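Long-range contact in putative glucoamylase (Bacteroides caccae ATCC 43185, PDB 4QT9), which probably hydrolyses alpha-glucosidic bonds of glucan chains, as a putative glucoamylase: residues Y35-A47 with E90-L102. Sequence-based numbering, arbitrary orientation. Where two conformers were deposited one is given.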
ATOM      1  N   TYR A  35       5.546 -14.054  -4.217  1.00 27.23           N
ATOM      2  CA  TYR A  35       5.773 -12.917  -5.139  1.00 25.86           C
ATOM      3  C   TYR A  35       7.003 -12.154  -4.659  1.00 28.07           C
ATOM      4  O   TYR A  35       7.825 -11.711  -5.452  1.00 28.56           O
ATOM      5  CB  TYR A  35       4.539 -11.924  -5.230  1.00 25.67           C
ATOM      6  CG  TYR A  35       4.763 -10.710  -6.141  1.00 26.48           C
ATOM      7  CD1 TYR A  35       5.442  -9.584  -5.686  1.00 29.08           C
ATOM      8  CD2 TYR A  35       4.407 -10.741  -7.489  1.00 26.17           C
ATOM      9  CE1 TYR A  35       5.772  -8.525  -6.545  1.00 30.23           C
ATOM     10  CE2 TYR A  35       4.638  -9.643  -8.330  1.00 24.77           C
ATOM     11  CZ  TYR A  35       5.336  -8.544  -7.861  1.00 35.84           C
ATOM     12  OH  TYR A  35       5.627  -7.484  -8.703  1.00 34.14           O
ATOM     13  N   PHE A  36       7.070 -11.921  -3.353  1.00 23.87           N
ATOM     14  CA  PHE A  36       8.123 -11.091  -2.769  1.00 22.30           C
ATOM     15  C   PHE A  36       9.366 -11.899  -2.410  1.00 27.95           C
ATOM     16  O   PHE A  36      10.463 -11.342  -2.447  1.00 28.12           O
ATOM     17  CB  PHE A  36       7.573 -10.339  -1.564  1.00 22.79           C
ATOM     18  CG  PHE A  36       6.446  -9.420  -1.978  1.00 22.09           C
ATOM     19  CD1 PHE A  36       6.706  -8.250  -2.690  1.00 23.04           C
ATOM     20  CD2 PHE A  36       5.119  -9.762  -1.723  1.00 22.68           C
ATOM     21  CE1 PHE A  36       5.655  -7.423  -3.114  1.00 23.37           C
ATOM     22  CE2 PHE A  36       4.073  -8.932  -2.145  1.00 23.42           C
ATOM     23  CZ  PHE A  36       4.352  -7.774  -2.840  1.00 20.95           C
ATOM     24  N   TRP A  37       9.209 -13.197  -2.121  1.00 25.82           N
ATOM     25  CA  TRP A  37      10.332 -14.056  -1.796  1.00 26.83           C
ATOM     26  C   TRP A  37      11.046 -14.521  -3.069  1.00 32.89           C
ATOM     27  O   TRP A  37      12.221 -14.198  -3.257  1.00 34.11           O
ATOM     28  CB  TRP A  37       9.915 -15.255  -0.922  1.00 26.17           C
ATOM     29  CG  TRP A  37      11.112 -15.939  -0.335  1.00 29.09           C
ATOM     30  CD1 TRP A  37      11.699 -17.087  -0.781  1.00 32.79           C
ATOM     31  CD2 TRP A  37      12.005 -15.387   0.639  1.00 29.19           C
ATOM     32  NE1 TRP A  37      12.858 -17.326  -0.083  1.00 32.58           N
ATOM     33  CE2 TRP A  37      13.075 -16.292   0.787  1.00 33.29           C
ATOM     34  CE3 TRP A  37      11.996 -14.209   1.417  1.00 30.32           C
ATOM     35  CZ2 TRP A  37      14.112 -16.080   1.704  1.00 33.40           C
ATOM     36  CZ3 TRP A  37      13.030 -13.992   2.312  1.00 31.41           C
ATOM     37  CH2 TRP A  37      14.063 -14.926   2.462  1.00 32.53           C
ATOM     38  N   GLU A  38      10.337 -15.279  -3.932  1.00 30.05           N
ATOM     39  CA  GLU A  38      10.864 -15.857  -5.169  1.00 29.31           C
ATOM     40  C   GLU A  38      10.839 -14.868  -6.331  1.00 33.42           C
ATOM     41  O   GLU A  38      11.747 -14.919  -7.149  1.00 34.87           O
ATOM     42  CB  GLU A  38      10.090 -17.127  -5.546  1.00 30.52           C
ATOM     43  CG  GLU A  38      10.251 -18.227  -4.506  1.00 43.82           C
ATOM     44  CD  GLU A  38       9.656 -19.597  -4.783  1.00 63.79           C
ATOM     45  OE1 GLU A  38       8.763 -19.712  -5.656  1.00 44.11           O
ATOM     46  OE2 GLU A  38      10.065 -20.559  -4.090  1.00 63.97           O
ATOM     47  N   GLY A  39       9.836 -13.991  -6.400  1.00 28.36           N
ATOM     48  CA  GLY A  39       9.708 -13.032  -7.498  1.00 28.62           C
ATOM     49  C   GLY A  39      10.548 -11.766  -7.401  1.00 32.32           C
ATOM     50  O   GLY A  39      10.557 -10.957  -8.332  1.00 31.07           O
ATOM     51  N   ALA A  40      11.269 -11.584  -6.295  1.00 29.52           N
ATOM     52  CA  ALA A  40      12.069 -10.381  -6.054  1.00 30.21           C
ATOM     53  C   ALA A  40      13.194 -10.213  -7.075  1.00 33.30           C
ATOM     54  O   ALA A  40      13.709 -11.204  -7.607  1.00 34.03           O
ATOM     55  CB  ALA A  40      12.667 -10.428  -4.659  1.00 31.27           C
ATOM     56  N   GLU A  41      13.587  -8.955  -7.321  1.00 28.21           N
ATOM     57  CA  GLU A  41      14.724  -8.652  -8.172  1.00 28.07           C
ATOM     58  C   GLU A  41      15.979  -9.147  -7.367  1.00 32.95           C
ATOM     59  O   GLU A  41      16.065  -8.877  -6.172  1.00 31.31           O
ATOM     60  CB  GLU A  41      14.742  -7.155  -8.558  1.00 28.22           C
ATOM     61  CG  GLU A  41      15.814  -6.767  -9.567  1.00 37.77           C
ATOM     62  CD  GLU A  41      17.222  -6.711  -8.994  1.00 58.67           C
ATOM     63  OE1 GLU A  41      17.387  -6.144  -7.889  1.00 46.24           O
ATOM     64  OE2 GLU A  41      18.145  -7.294  -9.611  1.00 51.21           O
ATOM     65  N   PRO A  42      16.857  -9.977  -7.982  1.00 31.67           N
ATOM     66  CA  PRO A  42      17.939 -10.642  -7.218  1.00 32.14           C
ATOM     67  C   PRO A  42      18.963  -9.768  -6.503  1.00 36.65           C
ATOM     68  O   PRO A  42      19.300 -10.103  -5.358  1.00 36.44           O
ATOM     69  CB  PRO A  42      18.643 -11.512  -8.268  1.00 34.37           C
ATOM     70  CG  PRO A  42      18.177 -10.998  -9.595  1.00 37.99           C
ATOM     71  CD  PRO A  42      16.793 -10.493  -9.363  1.00 32.89           C
ATOM     72  N   ASN A  43      19.484  -8.695  -7.155  1.00 33.64           N
ATOM     73  CA  ASN A  43      20.487  -7.820  -6.547  0.50 33.65           C
ATOM     74  C   ASN A  43      19.939  -7.104  -5.292  1.00 36.10           C
ATOM     75  O   ASN A  43      20.584  -7.125  -4.238  1.00 37.77           O
ATOM     76  CB  ASN A  43      20.994  -6.794  -7.574  0.50 33.78           C
ATOM     77  CG  ASN A  43      21.697  -7.404  -8.763  0.50 41.37           C
ATOM     78  OD1 ASN A  43      22.903  -7.673  -8.737  0.50 35.22           O
ATOM     79  ND2 ASN A  43      20.959  -7.602  -9.846  0.50 24.94           N
ATOM     80  N   SER A  44      18.776  -6.451  -5.415  1.00 31.08           N
ATOM     81  CA  SER A  44      18.154  -5.670  -4.353  1.00 29.81           C
ATOM     82  C   SER A  44      17.397  -6.491  -3.315  1.00 33.57           C
ATOM     83  O   SER A  44      17.235  -6.030  -2.192  1.00 32.40           O
ATOM     84  CB  SER A  44      17.184  -4.668  -4.970  1.00 31.76           C
ATOM     85  OG  SER A  44      16.083  -5.321  -5.579  1.00 35.08           O
ATOM     86  N   GLY A  45      16.844  -7.633  -3.726  1.00 31.60           N
ATOM     87  CA  GLY A  45      15.974  -8.434  -2.866  1.00 30.72           C
ATOM     88  C   GLY A  45      14.587  -7.802  -2.794  1.00 30.98           C
ATOM     89  O   GLY A  45      13.684  -8.302  -2.099  1.00 29.08           O
ATOM     90  N   LEU A  46      14.405  -6.697  -3.555  1.00 25.07           N
ATOM     91  CA  LEU A  46      13.174  -5.911  -3.562  1.00 24.54           C
ATOM     92  C   LEU A  46      12.197  -6.315  -4.648  1.00 30.23           C
ATOM     93  O   LEU A  46      12.514  -7.095  -5.551  1.00 31.44           O
ATOM     94  CB  LEU A  46      13.461  -4.404  -3.638  1.00 24.41           C
ATOM     95  CG  LEU A  46      14.077  -3.828  -2.378  1.00 29.39           C
ATOM     96  CD1 LEU A  46      14.498  -2.440  -2.604  1.00 31.14           C
ATOM     97  CD2 LEU A  46      13.103  -3.900  -1.227  1.00 29.78           C
ATOM     98  N   ALA A  47      10.974  -5.816  -4.484  1.00 25.39           N
ATOM     99  CA  ALA A  47       9.816  -6.082  -5.291  1.00 25.65           C
ATOM    100  C   ALA A  47       9.877  -5.388  -6.644  1.00 28.77           C
ATOM    101  O   ALA A  47       9.934  -4.152  -6.699  1.00 26.71           O
ATOM    102  CB  ALA A  47       8.564  -5.621  -4.539  1.00 25.82           C
ATOM    103  N   GLU A  90      17.487 -17.031   7.003  1.00 28.12           N
ATOM    104  CA  GLU A  90      17.127 -16.659   5.626  1.00 27.66           C
ATOM    105  C   GLU A  90      16.441 -15.282   5.554  1.00 30.19           C
ATOM    106  O   GLU A  90      16.746 -14.489   4.652  1.00 29.90           O
ATOM    107  CB  GLU A  90      16.202 -17.700   4.994  1.00 28.80           C
ATOM    108  CG  GLU A  90      16.915 -18.965   4.566  1.00 43.03           C
ATOM    109  CD  GLU A  90      16.004 -20.113   4.170  1.00 71.70           C
ATOM    110  OE1 GLU A  90      14.901 -20.251   4.752  1.00 59.12           O
ATOM    111  OE2 GLU A  90      16.420 -20.902   3.292  1.00 77.69           O
ATOM    112  N   GLY A  91      15.514 -15.028   6.476  1.00 24.55           N
ATOM    113  CA  GLY A  91      14.805 -13.762   6.534  1.00 24.09           C
ATOM    114  C   GLY A  91      15.723 -12.590   6.832  1.00 29.58           C
ATOM    115  O   GLY A  91      15.571 -11.515   6.248  1.00 30.14           O
ATOM    116  N   LEU A  92      16.689 -12.794   7.730  1.00 28.78           N
ATOM    117  CA  LEU A  92      17.681 -11.765   8.089  1.00 29.19           C
ATOM    118  C   LEU A  92      18.615 -11.529   6.905  1.00 30.48           C
ATOM    119  O   LEU A  92      18.965 -10.381   6.639  1.00 30.15           O
ATOM    120  CB  LEU A  92      18.475 -12.173   9.345  1.00 30.66           C
ATOM    121  CG  LEU A  92      19.537 -11.184   9.867  1.00 35.43           C
ATOM    122  CD1 LEU A  92      18.889  -9.921  10.403  1.00 34.33           C
ATOM    123  CD2 LEU A  92      20.407 -11.834  10.927  1.00 37.85           C
ATOM    124  N   ALA A  93      18.990 -12.603   6.172  1.00 25.80           N
ATOM    125  CA  ALA A  93      19.831 -12.440   4.985  1.00 25.51           C
ATOM    126  C   ALA A  93      19.083 -11.567   3.934  1.00 28.79           C
ATOM    127  O   ALA A  93      19.702 -10.680   3.346  1.00 26.34           O
ATOM    128  CB  ALA A  93      20.227 -13.794   4.406  1.00 27.32           C
ATOM    129  N   ARG A  94      17.737 -11.751   3.768  1.00 26.53           N
ATOM    130  CA  ARG A  94      16.976 -10.936   2.825  1.00 26.07           C
ATOM    131  C   ARG A  94      16.873  -9.472   3.288  1.00 29.30           C
ATOM    132  O   ARG A  94      17.080  -8.577   2.462  1.00 28.87           O
ATOM    133  CB  ARG A  94      15.574 -11.517   2.551  1.00 27.33           C
ATOM    134  CG  ARG A  94      14.642 -10.629   1.683  1.00 25.37           C
ATOM    135  CD  ARG A  94      15.162 -10.375   0.269  1.00 19.45           C
ATOM    136  NE  ARG A  94      15.213 -11.630  -0.467  1.00 24.85           N
ATOM    137  CZ  ARG A  94      14.222 -12.088  -1.217  1.00 38.38           C
ATOM    138  NH1 ARG A  94      13.125 -11.358  -1.403  1.00 22.33           N
ATOM    139  NH2 ARG A  94      14.331 -13.260  -1.819  1.00 36.52           N
HETATM  140  N   MSE A  95      16.562  -9.224   4.584  1.00 25.87           N
HETATM  141  CA  MSE A  95      16.461  -7.861   5.134  1.00 24.04           C
HETATM  142  C   MSE A  95      17.783  -7.117   4.959  1.00 28.38           C
HETATM  143  O   MSE A  95      17.759  -5.949   4.575  1.00 28.89           O
HETATM  144  CB  MSE A  95      16.039  -7.857   6.624  1.00 25.17           C
HETATM  145  CG  MSE A  95      14.604  -8.357   6.859  1.00 30.08           C
HETATM  146 SE   MSE A  95      13.224  -7.622   5.627  0.75 33.33          SE
HETATM  147  CE  MSE A  95      11.669  -8.462   6.432  1.00 30.33           C
ATOM    148  N   GLU A  96      18.918  -7.797   5.213  1.00 24.72           N
ATOM    149  CA  GLU A  96      20.266  -7.217   5.078  0.50 24.95           C
ATOM    150  C   GLU A  96      20.496  -6.782   3.622  1.00 27.59           C
ATOM    151  O   GLU A  96      20.940  -5.659   3.380  1.00 23.84           O
ATOM    152  CB  GLU A  96      21.338  -8.218   5.553  0.50 27.23           C
ATOM    153  CG  GLU A  96      22.725  -8.028   4.952  0.50 37.44           C
ATOM    154  CD  GLU A  96      23.514  -6.809   5.379  0.50 57.24           C
ATOM    155  OE1 GLU A  96      23.589  -6.545   6.598  0.50 43.55           O
ATOM    156  OE2 GLU A  96      24.118  -6.158   4.497  0.50 56.25           O
ATOM    157  N   ARG A  97      20.159  -7.665   2.655  1.00 24.99           N
ATOM    158  CA  ARG A  97      20.287  -7.386   1.228  1.00 24.73           C
ATOM    159  C   ARG A  97      19.449  -6.131   0.879  1.00 26.45           C
ATOM    160  O   ARG A  97      19.976  -5.228   0.219  1.00 26.09           O
ATOM    161  CB  ARG A  97      19.830  -8.607   0.402  1.00 26.68           C
ATOM    162  CG  ARG A  97      19.884  -8.372  -1.110  1.00 32.35           C
ATOM    163  CD  ARG A  97      19.534  -9.607  -1.939  1.00 31.35           C
ATOM    164  NE  ARG A  97      20.521 -10.692  -1.785  1.00 29.09           N
ATOM    165  CZ  ARG A  97      21.712 -10.739  -2.378  1.00 51.97           C
ATOM    166  NH1 ARG A  97      22.110  -9.740  -3.169  1.00 38.44           N
ATOM    167  NH2 ARG A  97      22.530 -11.765  -2.158  1.00 33.87           N
ATOM    168  N   ILE A  98      18.173  -6.064   1.346  1.00 19.96           N
ATOM    169  CA  ILE A  98      17.290  -4.925   1.085  1.00 19.98           C
ATOM    170  C   ILE A  98      17.880  -3.611   1.673  1.00 26.29           C
ATOM    171  O   ILE A  98      17.997  -2.613   0.959  1.00 27.29           O
ATOM    172  CB  ILE A  98      15.854  -5.179   1.613  1.00 22.35           C
ATOM    173  CG1 ILE A  98      15.144  -6.328   0.806  1.00 22.86           C
ATOM    174  CG2 ILE A  98      15.063  -3.866   1.621  1.00 22.57           C
ATOM    175  CD1 ILE A  98      13.848  -6.900   1.501  1.00 27.20           C
ATOM    176  N   VAL A  99      18.266  -3.622   2.951  1.00 23.65           N
ATOM    177  CA  VAL A  99      18.860  -2.452   3.609  1.00 23.02           C
ATOM    178  C   VAL A  99      20.152  -2.000   2.863  1.00 28.43           C
ATOM    179  O   VAL A  99      20.331  -0.802   2.661  1.00 30.90           O
ATOM    180  CB  VAL A  99      19.115  -2.716   5.114  1.00 26.73           C
ATOM    181  CG1 VAL A  99      19.821  -1.532   5.768  1.00 26.79           C
ATOM    182  CG2 VAL A  99      17.803  -3.022   5.848  1.00 25.58           C
ATOM    183  N   SER A 100      21.008  -2.941   2.423  1.00 24.04           N
ATOM    184  CA  SER A 100      22.245  -2.600   1.704  1.00 24.48           C
ATOM    185  C   SER A 100      21.914  -1.876   0.396  1.00 27.33           C
ATOM    186  O   SER A 100      22.598  -0.908   0.050  1.00 26.74           O
ATOM    187  CB  SER A 100      23.094  -3.841   1.424  1.00 28.63           C
ATOM    188  OG  SER A 100      23.461  -4.473   2.634  1.00 36.90           O
ATOM    189  N   PHE A 101      20.877  -2.348  -0.330  1.00 24.28           N
ATOM    190  CA  PHE A 101      20.418  -1.692  -1.564  1.00 24.04           C
ATOM    191  C   PHE A 101      19.905  -0.280  -1.267  1.00 27.11           C
ATOM    192  O   PHE A 101      20.278   0.651  -1.972  1.00 27.39           O
ATOM    193  CB  PHE A 101      19.324  -2.512  -2.290  1.00 25.26           C
ATOM    194  CG  PHE A 101      18.728  -1.792  -3.484  1.00 26.47           C
ATOM    195  CD1 PHE A 101      19.325  -1.874  -4.740  1.00 28.78           C
ATOM    196  CD2 PHE A 101      17.576  -1.019  -3.351  1.00 27.43           C
ATOM    197  CE1 PHE A 101      18.769  -1.212  -5.841  1.00 28.43           C
ATOM    198  CE2 PHE A 101      17.010  -0.378  -4.460  1.00 28.77           C
ATOM    199  CZ  PHE A 101      17.618  -0.465  -5.693  1.00 25.87           C
ATOM    200  N   LEU A 102      19.061  -0.117  -0.238  1.00 22.99           N
ATOM    201  CA  LEU A 102      18.473   1.189   0.114  1.00 23.22           C
ATOM    202  C   LEU A 102      19.523   2.208   0.589  1.00 31.80           C
ATOM    203  O   LEU A 102      19.329   3.424   0.419  1.00 31.41           O
ATOM    204  CB  LEU A 102      17.377   1.034   1.175  1.00 21.83           C
ATOM    205  CG  LEU A 102      16.118   0.257   0.728  1.00 24.92           C
ATOM    206  CD1 LEU A 102      15.205   0.002   1.895  1.00 23.76           C
ATOM    207  CD2 LEU A 102      15.354   1.010  -0.357  1.00 25.11           C
TER
HETATM  208  O   HOH W   1      21.626  -5.413  -1.921  1.00 28.64           O
HETATM  209  O   HOH W   2      23.956  -8.724  -5.774  1.00 33.29           O
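With CG anti to the backbone N in both W37 (chi1 -167°) and R94 (chi1 174°), and the R94 chain then folded at chi2 and chi3, the two side chains run in opposite directions and indole and guanidinium stack with planes 8° apart. Here, in the alpha/alpha toroid, the end of helix 21-37 and the loop after it pack on helix 88-104. R94 CZ sits over the indole face, 4.3 Å from the centroid of the six-membered ring, a cation-pi contact, while E90 O meets the same ring at its edge. Two carbonyl oxygens lie in the guanidinium plane, each offering a lone pair, and so fix its rotation: R94 NH2 gives an almost straight bond to W37 O (2.7 Å), R94 NH1 a more bent one to F36 O (2.9 Å). A weak bond from NH1 also reaches G45 O. Were R94 cut back to an alanine, the carbonyls of F36 and W37 would probably lose these donors and the indole face its stacked cation. G45, at positive phi, lies against R94 and R97, where a CB would strike R94 CD. E41 ties down the loop, each carboxylate oxygen accepting two bonds, OE1 from S44 N and OG, OE2 from N43 N and ND2; S44 OG also accepts from L46 N in an ST turn. R97 NH1 bonds N43 O (3.2 Å), and a water bridges that oxygen to R97 O. Farther along helix 88-104, L46 CD2 presses tightly on I98 CG2 (3.5 Å), and V65 of strand 64-66 touches L46, S44 and F101. S44 CB lies over the F101 ring, 3.7 Å from its centroid, in a CH-pi contact.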